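Local coordinates for protein positive phenol-degradative gene regulator (Ralstonia sp. E2, PDB 5FRW) that probably senses phenol through its N-terminal sensory domain and activates sigma-54-dependent transcription of phenol-degradation genes through ATPase and DNA-binding domains absent from this piece, at residues Val108-Leu113 against Phe128-Ser133; Ile170-Leu175 against Cys185-Lys190. All blocks are in the same frame, centred on the assembly; numbering follows the deposited sequence.

Interaction 1. Residues Val108-Leu113 against Phe128-Ser133; sequences VRVTPL and FLWEDS. With IPH (phenol), chain C.
Val110 and Trp130 face each other as a non-hydrogen-bonded antiparallel pair, their side chains lying alongside. Trp130 CB and CG both meet Val108 CG2, CB at 3.5 Å. CD1 is 3.8 Å from Val110 CG1, which sits at the ring edge in plane, while Val108 CG1 covers one face of the five-membered ring in a CH-pi contact. With CG beside the backbone N (chi1 -85°), the indole carries NE1 to the phenol, donating to its O1 at 3.0 Å (N-H...O 151°); CE2 and CZ2 pass near O1, and Ile155 and Gln154 of helix 152-166 touch the indole. Reciprocal backbone bonds join Arg109 to Glu131 and Thr111 to Leu129. The two segments are the open end of the hairpin of strands 109-118 and 123-131 in the four-stranded sheet of the sensory domain, and the face carrying Val110, Phe128 and Trp130 forms part of the phenol pocket wall. The phenol meets one face of the Phe128 ring edge-to-face, C3 3.5 Å above its centre; His102 ND1 also hydrogen-bonds it. On the other, more polar face a water lies among Arg109 O, Thr111 OG1 and Glu131 OE1, while the Arg109 guanidinium leads away to Lys28 O of the second subunit.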
loop_
_atom_site.group_PDB
_atom_site.type_symbol
_atom_site.label_atom_id
_atom_site.label_comp_id
_atom_site.label_asym_id
_atom_site.label_seq_id
_atom_site.Cartn_x
_atom_site.Cartn_y
_atom_site.Cartn_z
ATOM N N VAL A 108 -11.933 2.765 -1.658
ATOM C CA VAL A 108 -13.224 2.749 -2.321
ATOM C C VAL A 108 -14.197 3.636 -1.547
ATOM O O VAL A 108 -14.063 3.803 -0.335
ATOM C CB VAL A 108 -13.749 1.273 -2.443
ATOM C CG1 VAL A 108 -14.012 0.666 -1.068
ATOM C CG2 VAL A 108 -15.011 1.191 -3.292
ATOM N N ARG A 109 -15.164 4.216 -2.248
ATOM C CA ARG A 109 -16.271 4.910 -1.595
ATOM C C ARG A 109 -17.380 3.918 -1.320
ATOM O O ARG A 109 -17.978 3.372 -2.254
ATOM C CB ARG A 109 -16.802 6.051 -2.466
ATOM C CG ARG A 109 -18.141 6.624 -2.011
ATOM C CD ARG A 109 -17.958 7.580 -0.847
ATOM N NE ARG A 109 -19.222 8.068 -0.304
ATOM C CZ ARG A 109 -19.892 9.112 -0.785
ATOM N NH1 ARG A 109 -19.434 9.769 -1.838
ATOM N NH2 ARG A 109 -21.026 9.490 -0.219
ATOM N N VAL A 110 -17.654 3.675 -0.042
ATOM C CA VAL A 110 -18.612 2.641 0.335
ATOM C C VAL A 110 -19.933 3.227 0.796
ATOM O O VAL A 110 -19.965 4.136 1.621
ATOM C CB VAL A 110 -18.062 1.728 1.461
ATOM C CG1 VAL A 110 -18.894 0.453 1.560
ATOM C CG2 VAL A 110 -16.615 1.364 1.197
ATOM N N THR A 111 -21.023 2.693 0.252
ATOM C CA THR A 111 -22.372 3.045 0.692
ATOM C C THR A 111 -23.158 1.815 1.095
ATOM O O THR A 111 -23.454 0.974 0.256
ATOM C CB THR A 111 -23.167 3.762 -0.409
ATOM O OG1 THR A 111 -22.426 4.896 -0.879
ATOM C CG2 THR A 111 -24.528 4.203 0.121
ATOM N N PRO A 112 -23.500 1.698 2.379
ATOM C CA PRO A 112 -24.319 0.550 2.763
ATOM C C PRO A 112 -25.669 0.610 2.058
ATOM O O PRO A 112 -26.320 1.651 2.099
ATOM C CB PRO A 112 -24.478 0.719 4.274
ATOM C CG PRO A 112 -23.349 1.603 4.681
ATOM C CD PRO A 112 -23.147 2.537 3.534
ATOM N N LEU A 113 -26.078 -0.470 1.408
ATOM C CA LEU A 113 -27.376 -0.487 0.734
ATOM C C LEU A 113 -28.479 -0.974 1.679
ATOM O O LEU A 113 -29.449 -0.269 1.925
ATOM C CB LEU A 113 -27.304 -1.348 -0.519
ATOM C CG LEU A 113 -26.551 -0.639 -1.638
ATOM C CD1 LEU A 113 -26.180 -1.611 -2.758
ATOM C CD2 LEU A 113 -27.390 0.524 -2.146
ATOM N N PHE A 128 -23.698 -3.669 -0.130
ATOM C CA PHE A 128 -23.058 -2.358 -0.165
ATOM C C PHE A 128 -22.796 -1.983 -1.604
ATOM O O PHE A 128 -22.541 -2.856 -2.429
ATOM C CB PHE A 128 -21.726 -2.355 0.609
ATOM C CG PHE A 128 -21.834 -2.859 2.021
ATOM C CD1 PHE A 128 -21.882 -4.213 2.288
ATOM C CD2 PHE A 128 -21.880 -1.971 3.083
ATOM C CE1 PHE A 128 -21.984 -4.679 3.601
ATOM C CE2 PHE A 128 -21.985 -2.426 4.392
ATOM C CZ PHE A 128 -22.039 -3.777 4.648
ATOM N N LEU A 129 -22.839 -0.687 -1.887
ATOM C CA LEU A 129 -22.388 -0.135 -3.156
ATOM C C LEU A 129 -20.927 0.306 -3.012
ATOM O O LEU A 129 -20.543 0.881 -1.990
ATOM C CB LEU A 129 -23.294 1.035 -3.559
ATOM C CG LEU A 129 -22.793 2.175 -4.454
ATOM C CD1 LEU A 129 -22.715 1.747 -5.901
ATOM C CD2 LEU A 129 -23.694 3.401 -4.337
ATOM N N TRP A 130 -20.120 -0.009 -4.019
ATOM C CA TRP A 130 -18.735 0.423 -4.095
ATOM C C TRP A 130 -18.537 1.365 -5.272
ATOM O O TRP A 130 -18.655 0.946 -6.423
ATOM C CB TRP A 130 -17.797 -0.758 -4.266
ATOM C CG TRP A 130 -17.393 -1.451 -2.991
ATOM C CD1 TRP A 130 -17.608 -1.026 -1.710
ATOM C CD2 TRP A 130 -16.696 -2.697 -2.890
ATOM N NE1 TRP A 130 -17.075 -1.930 -0.819
ATOM C CE2 TRP A 130 -16.508 -2.963 -1.523
ATOM C CE3 TRP A 130 -16.204 -3.612 -3.828
ATOM C CZ2 TRP A 130 -15.849 -4.107 -1.070
ATOM C CZ3 TRP A 130 -15.554 -4.756 -3.366
ATOM C CH2 TRP A 130 -15.377 -4.982 -2.004
ATOM N N GLU A 131 -18.199 2.619 -4.989
ATOM C CA GLU A 131 -17.935 3.592 -6.046
ATOM C C GLU A 131 -16.449 3.920 -6.074
ATOM O O GLU A 131 -15.806 4.014 -5.023
ATOM C CB GLU A 131 -18.773 4.858 -5.843
ATOM C CG GLU A 131 -20.268 4.614 -5.944
ATOM C CD GLU A 131 -21.104 5.805 -5.517
ATOM O OE1 GLU A 131 -21.207 6.068 -4.292
ATOM O OE2 GLU A 131 -21.672 6.473 -6.412
ATOM N N ASP A 132 -15.909 4.053 -7.283
ATOM C CA ASP A 132 -14.507 4.429 -7.497
ATOM C C ASP A 132 -13.491 3.451 -6.874
ATOM O O ASP A 132 -12.477 3.880 -6.308
ATOM C CB ASP A 132 -14.282 5.835 -6.950
ATOM C CG ASP A 132 -15.112 6.878 -7.688
ATOM O OD1 ASP A 132 -15.247 6.765 -8.931
ATOM O OD2 ASP A 132 -15.675 7.775 -7.020
ATOM N N SER A 133 -13.757 2.150 -6.988
ATOM C CA SER A 133 -12.827 1.141 -6.489
ATOM C C SER A 133 -11.475 1.332 -7.144
ATOM O O SER A 133 -11.379 1.308 -8.371
ATOM C CB SER A 133 -13.330 -0.277 -6.767
ATOM O OG SER A 133 -14.626 -0.472 -6.248
HETATM C C1 IPH C . -16.649 -2.532 3.152
HETATM C C2 IPH C . -17.931 -3.076 3.080
HETATM C C3 IPH C . -18.445 -3.776 4.158
HETATM C C4 IPH C . -17.673 -3.925 5.301
HETATM C C5 IPH C . -16.398 -3.383 5.378
HETATM C C6 IPH C . -15.879 -2.685 4.297
HETATM O O1 IPH C . -16.123 -1.827 2.057
HETATM O O HOH W 1 -20.756 4.234 -2.650
#

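Interaction 2. Residues Ile170-Leu175 against Cys185-Lys190. With ZN (zinc ion), chain D; IPH (phenol), chain C.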
loop_
_atom_site.group_PDB
_atom_site.type_symbol
_atom_site.label_atom_id
_atom_site.label_comp_id
_atom_site.label_asym_id
_atom_site.label_seq_id
_atom_site.Cartn_x
_atom_site.Cartn_y
_atom_site.Cartn_z
ATOM N N ILE A 170 -17.811 -14.412 7.816
ATOM C CA ILE A 170 -18.756 -13.757 6.943
ATOM C C ILE A 170 -18.042 -13.600 5.611
ATOM O O ILE A 170 -17.044 -12.873 5.523
ATOM C CB ILE A 170 -19.189 -12.374 7.495
ATOM C CG1 ILE A 170 -19.653 -12.474 8.949
ATOM C CG2 ILE A 170 -20.236 -11.709 6.591
ATOM C CD1 ILE A 170 -20.895 -13.336 9.164
ATOM N N LEU A 171 -18.508 -14.301 4.584
ATOM C CA LEU A 171 -17.879 -14.186 3.278
ATOM C C LEU A 171 -18.613 -13.171 2.414
ATOM O O LEU A 171 -19.837 -13.073 2.471
ATOM C CB LEU A 171 -17.842 -15.535 2.567
ATOM C CG LEU A 171 -17.046 -16.666 3.207
ATOM C CD1 LEU A 171 -17.130 -17.894 2.314
ATOM C CD2 LEU A 171 -15.602 -16.258 3.420
ATOM N N TYR A 172 -17.859 -12.410 1.621
ATOM C CA TYR A 172 -18.454 -11.476 0.658
ATOM C C TYR A 172 -18.191 -11.865 -0.776
ATOM O O TYR A 172 -17.169 -12.462 -1.094
ATOM C CB TYR A 172 -17.929 -10.064 0.839
ATOM C CG TYR A 172 -18.463 -9.307 2.021
ATOM C CD1 TYR A 172 -18.023 -9.585 3.307
ATOM C CD2 TYR A 172 -19.351 -8.265 1.839
ATOM C CE1 TYR A 172 -18.485 -8.858 4.383
ATOM C CE2 TYR A 172 -19.811 -7.525 2.899
ATOM C CZ TYR A 172 -19.378 -7.822 4.174
ATOM O OH TYR A 172 -19.839 -7.064 5.237
ATOM N N ARG A 173 -19.114 -11.471 -1.639
ATOM C CA ARG A 173 -18.986 -11.697 -3.069
ATOM C C ARG A 173 -19.372 -10.434 -3.816
ATOM O O ARG A 173 -20.318 -9.742 -3.434
ATOM C CB ARG A 173 -19.868 -12.868 -3.499
ATOM C CG ARG A 173 -19.411 -13.566 -4.771
ATOM C CD ARG A 173 -20.127 -14.908 -4.933
ATOM N NE ARG A 173 -19.216 -16.031 -4.712
ATOM C CZ ARG A 173 -19.604 -17.298 -4.613
ATOM N NH1 ARG A 173 -20.895 -17.614 -4.703
ATOM N NH2 ARG A 173 -18.698 -18.249 -4.413
ATOM N N GLU A 174 -18.625 -10.114 -4.867
ATOM C CA GLU A 174 -19.014 -9.015 -5.744
ATOM C C GLU A 174 -20.075 -9.500 -6.710
ATOM O O GLU A 174 -19.826 -10.443 -7.440
ATOM C CB GLU A 174 -17.825 -8.495 -6.525
ATOM C CG GLU A 174 -16.922 -7.537 -5.791
ATOM C CD GLU A 174 -15.928 -6.875 -6.742
ATOM O OE1 GLU A 174 -14.966 -7.553 -7.160
ATOM O OE2 GLU A 174 -16.122 -5.695 -7.089
ATOM N N LEU A 175 -21.250 -8.877 -6.706
ATOM C CA LEU A 175 -22.307 -9.209 -7.669
ATOM C C LEU A 175 -22.211 -8.352 -8.935
ATOM O O LEU A 175 -22.776 -8.693 -9.969
ATOM C CB LEU A 175 -23.686 -9.035 -7.050
ATOM C CG LEU A 175 -23.900 -9.737 -5.705
ATOM C CD1 LEU A 175 -25.355 -9.611 -5.292
ATOM C CD2 LEU A 175 -23.469 -11.201 -5.776
ATOM N N CYS A 185 -19.312 -1.054 -8.367
ATOM C CA CYS A 185 -19.252 -2.402 -7.827
ATOM C C CYS A 185 -20.379 -2.569 -6.804
ATOM O O CYS A 185 -20.858 -1.595 -6.230
ATOM C CB CYS A 185 -17.885 -2.696 -7.184
ATOM S SG CYS A 185 -16.419 -2.567 -8.263
ATOM N N ARG A 186 -20.809 -3.803 -6.577
ATOM C CA ARG A 186 -21.810 -4.061 -5.547
ATOM C C ARG A 186 -21.554 -5.435 -4.948
ATOM O O ARG A 186 -21.213 -6.392 -5.644
ATOM C CB ARG A 186 -23.226 -3.951 -6.116
ATOM C CG ARG A 186 -24.332 -4.113 -5.110
ATOM C CD ARG A 186 -25.696 -3.916 -5.755
ATOM N NE ARG A 186 -25.925 -4.918 -6.791
ATOM C CZ ARG A 186 -26.371 -6.149 -6.557
ATOM N NH1 ARG A 186 -26.646 -6.540 -5.316
ATOM N NH2 ARG A 186 -26.541 -6.989 -7.568
ATOM N N ILE A 187 -21.690 -5.516 -3.636
ATOM C CA ILE A 187 -21.300 -6.715 -2.919
ATOM C C ILE A 187 -22.387 -7.178 -1.968
ATOM O O ILE A 187 -23.267 -6.397 -1.591
ATOM C CB ILE A 187 -20.009 -6.480 -2.112
ATOM C CG1 ILE A 187 -20.319 -5.634 -0.871
ATOM C CG2 ILE A 187 -18.950 -5.806 -3.006
ATOM C CD1 ILE A 187 -19.118 -5.378 0.071
ATOM N N LEU A 188 -22.311 -8.456 -1.596
ATOM C CA LEU A 188 -23.228 -9.071 -0.634
ATOM C C LEU A 188 -22.416 -9.881 0.362
ATOM O O LEU A 188 -21.561 -10.666 -0.030
ATOM C CB LEU A 188 -24.264 -9.984 -1.333
ATOM C CG LEU A 188 -25.046 -10.961 -0.433
ATOM C CD1 LEU A 188 -25.976 -10.223 0.536
ATOM C CD2 LEU A 188 -25.818 -12.043 -1.231
ATOM N N GLY A 189 -22.657 -9.681 1.648
ATOM C CA GLY A 189 -21.941 -10.438 2.661
ATOM C C GLY A 189 -22.925 -11.179 3.540
ATOM O O GLY A 189 -23.929 -10.600 3.944
ATOM N N LYS A 190 -22.630 -12.447 3.837
ATOM C CA LYS A 190 -23.455 -13.258 4.734
ATOM C C LYS A 190 -22.649 -14.452 5.251
ATOM O O LYS A 190 -21.603 -14.790 4.677
ATOM C CB LYS A 190 -24.734 -13.721 4.017
ATOM C CG LYS A 190 -24.505 -14.707 2.897
ATOM C CD LYS A 190 -25.696 -14.726 1.939
ATOM C CE LYS A 190 -25.518 -15.776 0.851
ATOM N NZ LYS A 190 -26.674 -15.819 -0.080
HETATM ZN ZN ZN D . -15.104 -4.385 -8.211
HETATM C C1 IPH C . -16.649 -2.532 3.152
HETATM C C2 IPH C . -17.931 -3.076 3.080
HETATM C C3 IPH C . -18.445 -3.776 4.158
HETATM C C4 IPH C . -17.673 -3.925 5.301
HETATM C C5 IPH C . -16.398 -3.383 5.378
HETATM C C6 IPH C . -15.879 -2.685 4.297
HETATM O O1 IPH C . -16.123 -1.827 2.057
#
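Strands 170-174 and 185-190 run antiparallel at 157°, 4.7 Å apart at closest approach, with paired backbone bonds joining Leu171 to Lys190 and Arg173 to Leu188, and a further one from Leu175 N to Arg186 O. Between these pairs, Tyr172 lies across from Gly189, whose CA sits over one face of the Tyr172 ring, 3.6 Å from its centroid, in a CH-pi contact. Lacking a side chain, Gly189 lets the ring lie flat against the neighbouring strand. The Ile187 side chain runs at a slant to that of Tyr172, and its CD1 comes 3.4 Å from Tyr172 CD2; Ile187 CG1 stands between the backbone N and carbonyl carbon (chi1 75°), and the extended chain brings CD1 to 4.0 Å from the bound phenol's C2. Tyr172 OH lies 3.7 Å from phenol C3 and is hydrogen-bonded to Tyr124 and Thr162. At the other end of the same face, Glu174, extended beyond CG, reaches the zinc ion through OE2 at 2.0 Å, and Cys185 SG binds it at 2.2 Å; Cys151 and Cys177 complete the site. Leu175, where the chain turns a corner, points toward the partner strand: its CB lies over one face of the Arg186 guanidinium, and CD1 is 3.3 Å from Arg186 NH1, while Arg186 NE bridges to Glu176. Strand 170-176 is outermost in the four-stranded sheet within this chain, and 185-191 lies between it and 123-131; helix 152-166 packs against Tyr172 and Glu174, helix 198-202 against Leu171 and Arg173.

Interactions 1 and 2 are two hairpins of one sheet, side by side, with centres about 11 Å apart. Strands 123-131 and 185-191 join them: Trp130 N lies 2.8 Å from Cys185 O and Phe128 O 3.0 Å from Ile187 N, both probable hydrogen bonds. The phenol is touched from both, since Trp130 and Phe128 of interaction 1 and Tyr172 and Ile187 of interaction 2 all reach it. The zinc site lies at the Cys185 end, where Ser133 OG of interaction 1 packs 3.4 Å from Cys185 SG. Pocket wall and metal site therefore share a sheet, and residues 185 to 187 link zinc ligand and pocket residue on one strand.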